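Local coordinates for ribosomal silencing factor RsfS (Chromobacterium violaceum, PDB 2ID1), which probably silences ribosomes by binding protein uL14 of the large subunit, keeping the two subunits apart and so repressing translation, at residues A[35-40]-A[84-89]; A[65-70]-A[79-84]; A[15-20]-A[48-53]; A[43-48]-A[74-79]; A[90-95]-A[109-114]. All blocks are in the same frame, centred on the assembly; numbering follows the deposited sequence.

Contact 1: residues A[35-40]-A[84-89]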
# COMPACT_ATOMS: atom_id res chain seq x y z
N GLN A 35 -12.58 -2.09 -4.43
CA GLN A 35 -13.29 -2.55 -3.24
C GLN A 35 -12.45 -2.55 -1.97
O GLN A 35 -12.90 -2.09 -0.91
CB GLN A 35 -13.84 -3.97 -3.47
CG GLN A 35 -15.18 -4.05 -4.20
CD GLN A 35 -15.15 -3.42 -5.58
OE1 GLN A 35 -15.33 -2.20 -5.74
NE2 GLN A 35 -14.90 -4.24 -6.59
N ARG A 36 -11.23 -3.06 -2.07
CA ARG A 36 -10.34 -3.11 -0.92
C ARG A 36 -9.04 -2.35 -1.17
O ARG A 36 -8.47 -2.42 -2.26
CB ARG A 36 -10.04 -4.56 -0.56
CG ARG A 36 -10.29 -4.88 0.89
CD ARG A 36 -11.50 -5.81 1.11
NE ARG A 36 -12.74 -5.34 0.49
CZ ARG A 36 -13.94 -5.89 0.72
NH1 ARG A 36 -14.05 -6.91 1.56
NH2 ARG A 36 -15.02 -5.44 0.09
N MSE A 37 -8.59 -1.62 -0.16
CA MSE A 37 -7.35 -0.85 -0.24
C MSE A 37 -6.44 -1.26 0.90
O MSE A 37 -6.90 -1.60 1.98
CB MSE A 37 -7.63 0.64 -0.10
CG MSE A 37 -6.36 1.45 0.06
SE MSE A 37 -6.62 3.36 0.02
CE MSE A 37 -6.78 3.62 -1.91
N ILE A 38 -5.14 -1.22 0.66
CA ILE A 38 -4.17 -1.60 1.68
C ILE A 38 -3.07 -0.56 1.77
O ILE A 38 -2.57 -0.08 0.76
CB ILE A 38 -3.54 -2.96 1.35
CG1 ILE A 38 -4.63 -4.01 1.18
CG2 ILE A 38 -2.56 -3.36 2.44
CD1 ILE A 38 -4.12 -5.34 0.72
N VAL A 39 -2.70 -0.19 2.99
CA VAL A 39 -1.65 0.80 3.18
C VAL A 39 -0.61 0.25 4.15
O VAL A 39 -0.92 0.05 5.32
CB VAL A 39 -2.22 2.10 3.77
CG1 VAL A 39 -1.09 3.07 4.05
CG2 VAL A 39 -3.25 2.70 2.84
N ALA A 40 0.60 0.00 3.67
CA ALA A 40 1.65 -0.50 4.55
C ALA A 40 2.81 0.48 4.55
O ALA A 40 2.99 1.25 3.61
CB ALA A 40 2.11 -1.89 4.11
N ASP A 84 -9.55 -4.29 -8.56
CA ASP A 84 -10.54 -4.04 -7.53
C ASP A 84 -9.86 -3.88 -6.19
O ASP A 84 -10.50 -3.53 -5.20
CB ASP A 84 -11.54 -5.18 -7.46
CG ASP A 84 -11.93 -5.68 -8.84
OD1 ASP A 84 -11.20 -6.56 -9.37
OD2 ASP A 84 -12.93 -5.18 -9.40
N VAL A 85 -8.56 -4.15 -6.17
CA VAL A 85 -7.77 -4.00 -4.96
C VAL A 85 -6.49 -3.27 -5.32
O VAL A 85 -5.88 -3.55 -6.35
CB VAL A 85 -7.40 -5.35 -4.32
CG1 VAL A 85 -6.23 -5.18 -3.38
CG2 VAL A 85 -8.58 -5.90 -3.55
N VAL A 86 -6.10 -2.34 -4.47
CA VAL A 86 -4.89 -1.58 -4.71
C VAL A 86 -4.08 -1.45 -3.43
O VAL A 86 -4.66 -1.25 -2.36
CB VAL A 86 -5.23 -0.18 -5.26
CG1 VAL A 86 -6.16 0.53 -4.31
CG2 VAL A 86 -3.96 0.60 -5.49
N VAL A 87 -2.76 -1.56 -3.54
CA VAL A 87 -1.85 -1.48 -2.39
C VAL A 87 -1.02 -0.20 -2.40
O VAL A 87 -0.47 0.17 -3.43
CB VAL A 87 -0.85 -2.66 -2.34
CG1 VAL A 87 0.09 -2.48 -1.15
CG2 VAL A 87 -1.59 -3.97 -2.23
N HIS A 88 -0.95 0.44 -1.24
CA HIS A 88 -0.16 1.65 -1.04
C HIS A 88 0.98 1.36 -0.08
O HIS A 88 0.75 0.98 1.07
CB HIS A 88 -0.99 2.77 -0.44
CG HIS A 88 -1.86 3.48 -1.43
ND1 HIS A 88 -3.07 2.98 -1.85
CD2 HIS A 88 -1.68 4.65 -2.08
CE1 HIS A 88 -3.61 3.82 -2.71
NE2 HIS A 88 -2.79 4.84 -2.87
N VAL A 89 2.21 1.52 -0.56
CA VAL A 89 3.40 1.32 0.26
C VAL A 89 4.05 2.69 0.32
O VAL A 89 4.37 3.27 -0.72
CB VAL A 89 4.35 0.33 -0.39
CG1 VAL A 89 5.52 0.07 0.53
CG2 VAL A 89 3.62 -0.95 -0.70

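Contact 2: residues A[65-70]-A[79-84]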
# COMPACT_ATOMS: atom_id res chain seq x y z
N ASP A 65 -2.94 -10.29 -12.90
CA ASP A 65 -2.29 -9.20 -13.61
C ASP A 65 -2.49 -7.90 -12.85
O ASP A 65 -3.51 -7.70 -12.20
CB ASP A 65 -2.89 -9.10 -15.00
CG ASP A 65 -3.32 -10.45 -15.54
OD1 ASP A 65 -2.51 -11.40 -15.48
OD2 ASP A 65 -4.47 -10.55 -16.03
N ILE A 66 -1.49 -7.04 -12.92
CA ILE A 66 -1.53 -5.75 -12.23
C ILE A 66 -1.69 -4.60 -13.22
O ILE A 66 -0.90 -4.46 -14.16
CB ILE A 66 -0.24 -5.50 -11.42
CG1 ILE A 66 0.98 -5.71 -12.33
CG2 ILE A 66 -0.22 -6.40 -10.19
CD1 ILE A 66 2.33 -5.29 -11.75
N VAL A 67 -2.71 -3.78 -13.00
CA VAL A 67 -2.97 -2.64 -13.87
C VAL A 67 -1.74 -1.76 -14.06
O VAL A 67 -1.60 -1.08 -15.07
CB VAL A 67 -4.11 -1.77 -13.29
CG1 VAL A 67 -4.35 -0.56 -14.17
CG2 VAL A 67 -5.38 -2.60 -13.16
N GLY A 68 -0.85 -1.79 -13.08
CA GLY A 68 0.36 -0.99 -13.18
C GLY A 68 0.78 -0.35 -11.87
O GLY A 68 -0.02 -0.21 -10.96
N SER A 69 2.05 0.02 -11.78
CA SER A 69 2.58 0.65 -10.58
C SER A 69 2.90 2.10 -10.87
O SER A 69 2.87 2.54 -12.02
CB SER A 69 3.85 -0.06 -10.10
OG SER A 69 5.00 0.75 -10.31
N GLU A 70 3.22 2.85 -9.82
CA GLU A 70 3.55 4.26 -9.95
C GLU A 70 4.36 4.69 -8.75
O GLU A 70 4.08 4.28 -7.62
CB GLU A 70 2.27 5.09 -10.03
CG GLU A 70 2.48 6.55 -10.41
CD GLU A 70 1.19 7.36 -10.31
OE1 GLU A 70 0.14 6.87 -10.78
OE2 GLU A 70 1.24 8.50 -9.78
N LEU A 79 2.35 3.03 -5.46
CA LEU A 79 0.97 2.57 -5.58
C LEU A 79 0.84 1.42 -6.55
O LEU A 79 0.98 1.61 -7.75
CB LEU A 79 0.09 3.71 -6.09
CG LEU A 79 -1.27 3.25 -6.62
CD1 LEU A 79 -2.29 3.33 -5.52
CD2 LEU A 79 -1.71 4.15 -7.77
N VAL A 80 0.56 0.23 -6.04
CA VAL A 80 0.40 -0.93 -6.90
C VAL A 80 -1.08 -1.16 -7.19
O VAL A 80 -1.79 -1.69 -6.35
CB VAL A 80 0.96 -2.19 -6.24
CG1 VAL A 80 0.54 -3.41 -7.04
CG2 VAL A 80 2.48 -2.10 -6.16
N ASP A 81 -1.52 -0.77 -8.38
CA ASP A 81 -2.91 -0.91 -8.78
C ASP A 81 -3.26 -2.32 -9.25
O ASP A 81 -2.81 -2.76 -10.31
CB ASP A 81 -3.20 0.08 -9.91
CG ASP A 81 -4.64 0.08 -10.33
OD1 ASP A 81 -4.96 0.71 -11.37
OD2 ASP A 81 -5.46 -0.55 -9.62
N ALA A 82 -4.09 -3.02 -8.48
CA ALA A 82 -4.49 -4.38 -8.84
C ALA A 82 -5.98 -4.54 -9.16
O ALA A 82 -6.61 -5.51 -8.72
CB ALA A 82 -4.09 -5.36 -7.74
N GLY A 83 -6.53 -3.59 -9.91
CA GLY A 83 -7.93 -3.66 -10.28
C GLY A 83 -8.95 -3.28 -9.21
O GLY A 83 -9.21 -2.10 -8.99
N ASP A 84 -9.55 -4.29 -8.56
CA ASP A 84 -10.54 -4.04 -7.53
C ASP A 84 -9.86 -3.88 -6.19
O ASP A 84 -10.50 -3.53 -5.20
CB ASP A 84 -11.54 -5.18 -7.46
CG ASP A 84 -11.93 -5.68 -8.84
OD1 ASP A 84 -11.20 -6.56 -9.37
OD2 ASP A 84 -12.93 -5.18 -9.40
O HOH W 1 -1.96 2.21 -12.23

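Contact 3: residues A[15-20]-A[48-53]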
# COMPACT_ATOMS: atom_id res chain seq x y z
N GLU A 15 3.94 -8.74 4.23
CA GLU A 15 4.52 -9.30 5.45
C GLU A 15 5.81 -10.07 5.18
O GLU A 15 6.63 -10.24 6.07
CB GLU A 15 3.52 -10.24 6.14
CG GLU A 15 2.22 -9.60 6.59
CD GLU A 15 1.47 -10.46 7.61
OE1 GLU A 15 0.31 -10.13 7.97
OE2 GLU A 15 2.04 -11.49 8.05
N ASP A 16 6.00 -10.54 3.95
CA ASP A 16 7.21 -11.27 3.63
C ASP A 16 8.43 -10.35 3.76
O ASP A 16 9.53 -10.84 4.00
CB ASP A 16 7.16 -11.85 2.22
CG ASP A 16 5.94 -12.73 1.98
OD1 ASP A 16 5.54 -13.48 2.91
OD2 ASP A 16 5.39 -12.68 0.85
N ILE A 17 8.24 -9.05 3.58
CA ILE A 17 9.34 -8.10 3.70
C ILE A 17 9.11 -7.19 4.92
O ILE A 17 9.32 -6.00 4.86
CB ILE A 17 9.51 -7.20 2.43
CG1 ILE A 17 9.26 -8.02 1.15
CG2 ILE A 17 10.92 -6.62 2.38
CD1 ILE A 17 10.19 -9.20 0.95
N LYS A 18 8.67 -7.79 6.02
CA LYS A 18 8.41 -7.06 7.26
C LYS A 18 7.81 -5.66 7.08
O LYS A 18 8.45 -4.65 7.40
CB LYS A 18 9.70 -6.97 8.08
CG LYS A 18 10.34 -8.32 8.38
CD LYS A 18 9.36 -9.25 9.07
CE LYS A 18 9.93 -10.63 9.27
NZ LYS A 18 8.83 -11.55 9.71
N GLY A 19 6.59 -5.61 6.56
CA GLY A 19 5.91 -4.34 6.36
C GLY A 19 5.34 -3.84 7.68
O GLY A 19 4.80 -4.61 8.47
N LYS A 20 5.46 -2.54 7.91
CA LYS A 20 4.97 -1.95 9.14
C LYS A 20 3.57 -1.35 9.02
O LYS A 20 3.19 -0.84 7.97
CB LYS A 20 5.94 -0.87 9.62
CG LYS A 20 7.01 -1.38 10.55
CD LYS A 20 7.94 -0.26 10.98
CE LYS A 20 8.73 -0.65 12.22
NZ LYS A 20 9.79 0.34 12.58
N VAL A 48 10.58 0.12 1.02
CA VAL A 48 9.36 0.47 0.36
C VAL A 48 9.27 -0.16 -1.01
O VAL A 48 8.25 -0.73 -1.38
CB VAL A 48 9.27 1.96 0.20
CG1 VAL A 48 8.00 2.32 -0.57
CG2 VAL A 48 9.26 2.60 1.57
N LYS A 49 10.35 -0.04 -1.78
CA LYS A 49 10.41 -0.60 -3.11
C LYS A 49 10.37 -2.12 -3.08
O LYS A 49 9.85 -2.74 -4.00
CB LYS A 49 11.67 -0.10 -3.82
CG LYS A 49 11.57 1.36 -4.24
CD LYS A 49 12.95 2.03 -4.42
CE LYS A 49 13.69 1.53 -5.64
NZ LYS A 49 15.04 2.16 -5.66
N ALA A 50 10.91 -2.71 -2.02
CA ALA A 50 10.92 -4.16 -1.87
C ALA A 50 9.50 -4.64 -1.56
O ALA A 50 9.05 -5.66 -2.07
CB ALA A 50 11.87 -4.58 -0.75
N LEU A 51 8.81 -3.89 -0.71
CA LEU A 51 7.44 -4.22 -0.35
C LEU A 51 6.60 -4.10 -1.63
O LEU A 51 5.78 -4.97 -1.93
CB LEU A 51 6.92 -3.26 0.73
CG LEU A 51 7.53 -3.35 2.14
CD1 LEU A 51 7.25 -2.07 2.90
CD2 LEU A 51 6.97 -4.56 2.89
N ALA A 52 6.82 -3.03 -2.39
CA ALA A 52 6.10 -2.81 -3.64
C ALA A 52 6.41 -3.96 -4.60
O ALA A 52 5.51 -4.49 -5.24
CB ALA A 52 6.51 -1.51 -4.26
N ASN A 53 7.67 -4.36 -4.70
CA ASN A 53 8.02 -5.45 -5.60
C ASN A 53 7.40 -6.75 -5.15
O ASN A 53 6.83 -7.48 -5.95
CB ASN A 53 9.53 -5.63 -5.72
CG ASN A 53 10.19 -4.60 -6.65
OD1 ASN A 53 9.61 -4.21 -7.68
ND2 ASN A 53 11.41 -4.19 -6.32

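Contact 4: residues A[43-48]-A[74-79]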
# COMPACT_ATOMS: atom_id res chain seq x y z
N ASP A 43 10.23 1.49 6.15
CA ASP A 43 11.18 2.39 6.80
C ASP A 43 12.23 3.04 5.89
O ASP A 43 12.93 3.95 6.32
CB ASP A 43 11.88 1.67 7.95
CG ASP A 43 10.91 1.18 9.02
OD1 ASP A 43 10.06 1.98 9.47
OD2 ASP A 43 11.02 -0.00 9.43
N SER A 44 12.33 2.60 4.64
CA SER A 44 13.33 3.19 3.75
C SER A 44 12.96 2.88 2.32
O SER A 44 12.33 1.87 2.06
CB SER A 44 14.69 2.60 4.06
OG SER A 44 14.57 1.21 4.29
N ASN A 45 13.36 3.74 1.40
CA ASN A 45 13.04 3.52 -0.01
C ASN A 45 13.32 2.10 -0.40
O ASN A 45 12.58 1.50 -1.16
CB ASN A 45 13.87 4.42 -0.88
CG ASN A 45 13.99 5.78 -0.32
OD1 ASN A 45 14.56 5.97 0.77
ND2 ASN A 45 13.45 6.77 -1.02
N ARG A 46 14.42 1.57 0.12
CA ARG A 46 14.80 0.21 -0.17
C ARG A 46 13.68 -0.71 0.25
O ARG A 46 13.20 -1.53 -0.53
CB ARG A 46 16.09 -0.15 0.55
CG ARG A 46 17.23 0.73 0.10
CD ARG A 46 18.56 0.38 0.73
NE ARG A 46 18.70 0.75 2.14
CZ ARG A 46 18.45 1.95 2.66
NH1 ARG A 46 18.65 2.16 3.96
NH2 ARG A 46 17.98 2.93 1.91
N GLN A 47 13.23 -0.57 1.49
CA GLN A 47 12.16 -1.43 1.98
C GLN A 47 10.85 -1.15 1.27
O GLN A 47 10.08 -2.05 0.98
CB GLN A 47 11.95 -1.25 3.48
CG GLN A 47 11.36 -2.50 4.14
CD GLN A 47 10.55 -2.21 5.38
OE1 GLN A 47 10.87 -1.30 6.15
NE2 GLN A 47 9.50 -2.98 5.59
N VAL A 48 10.58 0.12 1.02
CA VAL A 48 9.36 0.47 0.36
C VAL A 48 9.27 -0.16 -1.01
O VAL A 48 8.25 -0.73 -1.38
CB VAL A 48 9.27 1.96 0.20
CG1 VAL A 48 8.00 2.32 -0.57
CG2 VAL A 48 9.26 2.60 1.57
N SER A 74 11.30 6.71 -6.84
CA SER A 74 11.77 7.40 -5.64
C SER A 74 11.62 6.55 -4.37
O SER A 74 12.39 6.69 -3.43
CB SER A 74 10.99 8.68 -5.44
OG SER A 74 9.69 8.38 -4.95
N GLY A 75 10.60 5.69 -4.36
CA GLY A 75 10.38 4.83 -3.21
C GLY A 75 9.84 5.57 -1.99
O GLY A 75 10.15 5.24 -0.85
N GLU A 76 9.02 6.58 -2.24
CA GLU A 76 8.47 7.35 -1.15
C GLU A 76 7.00 7.02 -0.97
O GLU A 76 6.50 6.88 0.15
CB GLU A 76 8.67 8.83 -1.45
CG GLU A 76 10.08 9.12 -1.95
CD GLU A 76 10.34 10.59 -2.11
OE1 GLU A 76 9.56 11.25 -2.84
OE2 GLU A 76 11.33 11.10 -1.52
N TRP A 77 6.32 6.86 -2.10
CA TRP A 77 4.91 6.54 -2.11
C TRP A 77 4.66 5.75 -3.38
O TRP A 77 4.47 6.33 -4.44
CB TRP A 77 4.07 7.82 -2.10
CG TRP A 77 2.61 7.60 -2.28
CD1 TRP A 77 1.97 6.41 -2.49
CD2 TRP A 77 1.60 8.60 -2.30
NE1 TRP A 77 0.62 6.61 -2.64
CE2 TRP A 77 0.35 7.95 -2.53
CE3 TRP A 77 1.61 10.00 -2.14
CZ2 TRP A 77 -0.86 8.63 -2.61
CZ3 TRP A 77 0.40 10.69 -2.22
CH2 TRP A 77 -0.82 10.00 -2.45
N VAL A 78 4.68 4.43 -3.24
CA VAL A 78 4.45 3.52 -4.37
C VAL A 78 3.02 3.00 -4.32
O VAL A 78 2.54 2.58 -3.26
CB VAL A 78 5.42 2.32 -4.32
CG1 VAL A 78 5.18 1.39 -5.52
CG2 VAL A 78 6.86 2.80 -4.30
N LEU A 79 2.35 3.03 -5.46
CA LEU A 79 0.97 2.57 -5.58
C LEU A 79 0.84 1.42 -6.55
O LEU A 79 0.98 1.61 -7.75
CB LEU A 79 0.09 3.71 -6.09
CG LEU A 79 -1.27 3.25 -6.62
CD1 LEU A 79 -2.29 3.33 -5.52
CD2 LEU A 79 -1.71 4.15 -7.77

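Contact 5: residues A[90-95]-A[109-114]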
# COMPACT_ATOMS: atom_id res chain seq x y z
N MSE A 90 4.21 3.23 1.52
CA MSE A 90 4.80 4.56 1.65
C MSE A 90 5.64 4.78 2.91
O MSE A 90 5.50 4.07 3.90
CB MSE A 90 3.69 5.59 1.56
CG MSE A 90 2.42 5.21 2.32
SE MSE A 90 0.88 6.40 1.95
CE MSE A 90 -0.50 5.05 1.77
N LEU A 91 6.56 5.74 2.84
CA LEU A 91 7.41 6.06 3.99
C LEU A 91 6.57 6.64 5.11
O LEU A 91 5.60 7.36 4.87
CB LEU A 91 8.44 7.09 3.59
CG LEU A 91 9.58 6.59 2.72
CD1 LEU A 91 10.19 7.76 1.98
CD2 LEU A 91 10.60 5.89 3.59
N PRO A 92 6.97 6.39 6.36
CA PRO A 92 6.25 6.88 7.54
C PRO A 92 5.87 8.36 7.47
O PRO A 92 4.70 8.73 7.69
CB PRO A 92 7.20 6.57 8.69
CG PRO A 92 8.55 6.64 8.03
CD PRO A 92 8.31 5.91 6.74
N ALA A 93 6.85 9.21 7.16
CA ALA A 93 6.63 10.66 7.04
C ALA A 93 5.66 10.97 5.89
O ALA A 93 4.89 11.92 5.97
CB ALA A 93 7.96 11.38 6.80
N VAL A 94 5.71 10.15 4.84
CA VAL A 94 4.82 10.35 3.71
C VAL A 94 3.41 9.93 4.08
O VAL A 94 2.46 10.68 3.87
CB VAL A 94 5.29 9.56 2.49
CG1 VAL A 94 4.32 9.78 1.33
CG2 VAL A 94 6.68 10.01 2.10
N ARG A 95 3.26 8.73 4.63
CA ARG A 95 1.93 8.26 5.01
C ARG A 95 1.25 9.30 5.90
O ARG A 95 0.15 9.76 5.60
CB ARG A 95 2.05 6.93 5.75
CG ARG A 95 0.75 6.24 6.06
CD ARG A 95 1.05 4.84 6.53
NE ARG A 95 -0.12 4.04 6.86
CZ ARG A 95 -0.07 2.74 7.14
NH1 ARG A 95 -1.17 2.08 7.44
NH2 ARG A 95 1.08 2.10 7.12
N PRO A 109 -1.58 5.35 11.47
CA PRO A 109 -0.77 4.89 12.61
C PRO A 109 0.07 6.01 13.21
O PRO A 109 0.52 6.91 12.50
CB PRO A 109 0.07 3.77 12.01
CG PRO A 109 0.23 4.19 10.58
CD PRO A 109 -1.15 4.70 10.22
N SER A 110 0.28 5.97 14.53
CA SER A 110 1.06 6.98 15.22
C SER A 110 2.39 7.23 14.52
O SER A 110 3.02 6.31 14.03
CB SER A 110 1.34 6.53 16.66
OG SER A 110 2.27 7.40 17.30
N PHE A 111 2.82 8.49 14.46
CA PHE A 111 4.09 8.81 13.82
C PHE A 111 5.02 9.41 14.87
O PHE A 111 5.71 8.69 15.60
CB PHE A 111 3.89 9.80 12.67
CG PHE A 111 5.17 10.13 11.92
CD1 PHE A 111 5.36 11.41 11.38
CD2 PHE A 111 6.18 9.18 11.75
CE1 PHE A 111 6.53 11.73 10.69
CE2 PHE A 111 7.36 9.50 11.05
CZ PHE A 111 7.53 10.78 10.53
N ALA A 112 5.02 10.74 14.93
CA ALA A 112 5.86 11.50 15.85
C ALA A 112 7.34 11.13 15.75
O ALA A 112 7.93 10.58 16.70
CB ALA A 112 5.36 11.32 17.29
N VAL A 113 7.94 11.43 14.60
CA VAL A 113 9.36 11.15 14.37
C VAL A 113 10.01 12.28 13.57
O VAL A 113 11.23 12.48 13.64
CB VAL A 113 9.57 9.80 13.61
CG1 VAL A 113 11.06 9.46 13.57
CG2 VAL A 113 8.77 8.69 14.28
N GLY A 114 9.20 13.00 12.80
CA GLY A 114 9.70 14.10 12.00
C GLY A 114 9.16 14.11 10.58
O GLY A 114 9.23 13.09 9.87

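Contact 1: residues A[35-40]-A[84-89]
CG of M37, a selenomethionine, stands opposite its own backbone N (chi1 171°), and the chain runs straight before bending at the last torsion, which swings CE over to H88. The H88 ring comes from the neighbouring strand with CG turned away from its carbonyl carbon (chi1 -79°). SE of M37 then lies 4.6 Å from the centroid of the H88 ring, an oblique Met-aromatic contact. CE of M37 also packs on CG1 of V86, at 4.0 Å. W77 meets the H88 ring and W104 touches M37 on this face.

The other face carries R36, I38 and A40 beside V85, V87 and V89. CD1 of I38 touches CG2 of V87 at 4.1 Å, and CB of R36 touches CG2 of V85 at 3.6 Å. Helices 3-16 and 45-61 cover these aliphatic side chains. The guanidinium of R36 leads away to a salt bridge with D26.

The backbones run parallel, 14° apart. R36 O accepts from V86 N at 3.2 Å, and I38 N gives to V86 O at 3.1 Å. I38 O and H88 O continue the ladder. D84 O begins it by accepting from both Q35 N and R36 N. This is the buried parallel pair at the middle of the mixed four-stranded sheet in the alpha/beta fold of RsfS.

Contact 2: residues A[65-70]-A[79-84]
G68 and D81 form a single antiparallel bridge, and V67 joins G68 opposite D81 to make a classic beta bulge in a segment that runs 151° to the strand. D81 N gives a 3.0 Å bond to G68 O, while the V67 N bond to D81 O is weak. Further along, L79 N bonds to E70 O at 3.0 Å, and the return bond from E70 N to L79 O is weak.

V67 points its CB toward the strand and lies across the D81 carboxylate. Its CG2 rests 3.6 Å from G83 N. CG of D81 is anti to its backbone N (chi1 -176°), and OD2 accepts from G83 N at 3.2 Å, from above the carboxylate plane. This is an Asx turn. Behind the bulge, CG2 of I66 meets CG1 of V80 at 4.4 Å, and helix 45-61 touches both side chains.

Two sound backbone bonds thus hold the loop to the edge strand, with a weak one between them and another at the bulge. OD1 of D81 lies against CB and CG1 of V67 and takes a weak bond from a water that also bonds weakly to G68 O. OD2 takes the G83 NH, so the carboxylate is held by the turn more than by the loop.

Contact 3: residues A[15-20]-A[48-53]
I17 and G19, in the turn that follows helix 3-16, pack against L51 and A50 on the flank of helix 45-61. The contact is a small helix-to-turn packing site near the surface, and no hydrogen bond crosses it.

L51 does most of the touching, through one methyl. CD2 lies 3.4 Å from I17 O, 3.7 Å from I17 CB and 3.6 Å from G19 CA. The turn therefore wraps round this methyl with both backbone and side-chain atoms. L51 gets there because CG points away from its carbonyl carbon (chi1 -69°), which sends the branched end toward the turn.

I17 also touches the preceding residue of the helix, A50. Its CG2 meets CB of A50 at 3.9 Å, and CG1 passes near A50 O. CG2 is opposite the backbone N of I17, with CG1 beside that N (chi1 -39°), which directs CG2 at A50.

K18 has positive phi, and K18 N bonds to E15 O at 3.2 Å. The chain turns just after the helix and leads to strand 22-26. I17 O, besides facing L51, accepts a hydrogen bond from NE2 of Q47. D16 forms a salt bridge with K58, which adds a polar tie between the same two helices. L51 itself also touches V89 of the sheet.

Helices 3-16 and 45-61 thus lie together over the sheet face that carries I38, V87 and V89, as a helical layer of the alpha/beta fold.

Contact 4: residues A[43-48]-A[74-79]
N45 and S74 make the one hydrogen bond of this contact. ND2 of N45 gives to S74 O at 2.6 Å, with an angle of 163° at the hydrogen. The carbonyl oxygen lies in the plane of the N45 amide, and the donor comes nearly head-on to the S74 carbonyl. The side chain is aimed by its first torsion, which puts CG beside the backbone N of N45 and opposite the carbonyl carbon (chi1 -41°).

Next to this bond, G75 O lies against the first turn of helix 45-61. It is 3.5 Å from N45 CA, in a CA-H...O contact, and 3.6 Å from V48 CB. Both methyls of V48 also border G75 O. CG1 of V48 goes on to touch CG2 of V78 at 3.9 Å, where the two valines pass each other in opposite directions.

In the second shell, G75, with positive phi (72°), lies in the turn that leads through E76 into strand 77-82. E76 N makes a weak bond to S74 OG within this turn. S44 is the N-cap of the helix, and V48 N bonds to S44 O at 2.7 Å. Also at the helix start, D43 N gives to OE1 of Q47 at 2.9 Å, from above its carbonyl plane. V78 pairs with V89 of strand 85-90, and E76, just before the strand, bonds to L91, just past that strand.

No charged group takes part in the bonding across the contact. One neutral amide-to-carbonyl bond joins the segments and orients the N45 amide, and V48 packs on G75 O and V78.

Contact 5: residues A[90-95]-A[109-114]
P109 stands edge-down on one face of the R95 guanidinium, touching with CG and CD. CG of P109 lies 3.7 Å above the guanidinium plane, over its centre, and CD is 3.6 Å from NE of R95. The two side chains cross at about a right angle. R95 is extended from CG to NE, with CG opposite the backbone N (chi1 -173°), and this carries the charged group from the helix to the proline. All three nitrogens have partners elsewhere. NE of R95 forms a salt bridge with OE2 of E101, NH2 bonds to OG1 of T41 and NH1 to D21 O. These bonds hold the flat group that P109 covers.

The apolar contacts centre on the F111 ring. CE2 of F111 meets CB of P92 at 3.8 Å. CZ meets CB of A93 at 3.8 Å and CA of A93 at 3.6 Å, the latter obliquely to the ring. P92 O stands over the centre of one ring face. V113 N, from the same segment as F111, stands over the opposite face at 3.9 Å. The ring is thus sandwiched between the helix start and its own chain.

No hydrogen bond crosses between the segments. Within the helix, R95 N bonds to L91 O at 2.7 Å, with L91 at the N-cap.

This is an irregular C-terminal segment lying along the first turn of helix 92-98, anchored by a proline on an arginine and by a phenylalanine at the helix start.

Contacts 1, 2 and 4 meet on one sheet. V87 O bonds to V80 N at 2.8 Å, and V89 O bonds to V78 N at 2.8 Å, so strand 77-82 of contacts 2 and 4 lies beside strand 85-90 of contact 1. Contacts 3 and 4 share V48 and both use helix 45-61. Their centres are about 9 Å apart, and Q47 NE2 bonds to I17 O at 3.1 Å. Contact 5 continues from the end of strand 85-90. It joins contact 4 through a probable hydrogen bond from L91 N to E76 O, 2.9 Å. Contacts 2 and 5 lie on opposite sides of the chain's centre, about 23 Å between centres.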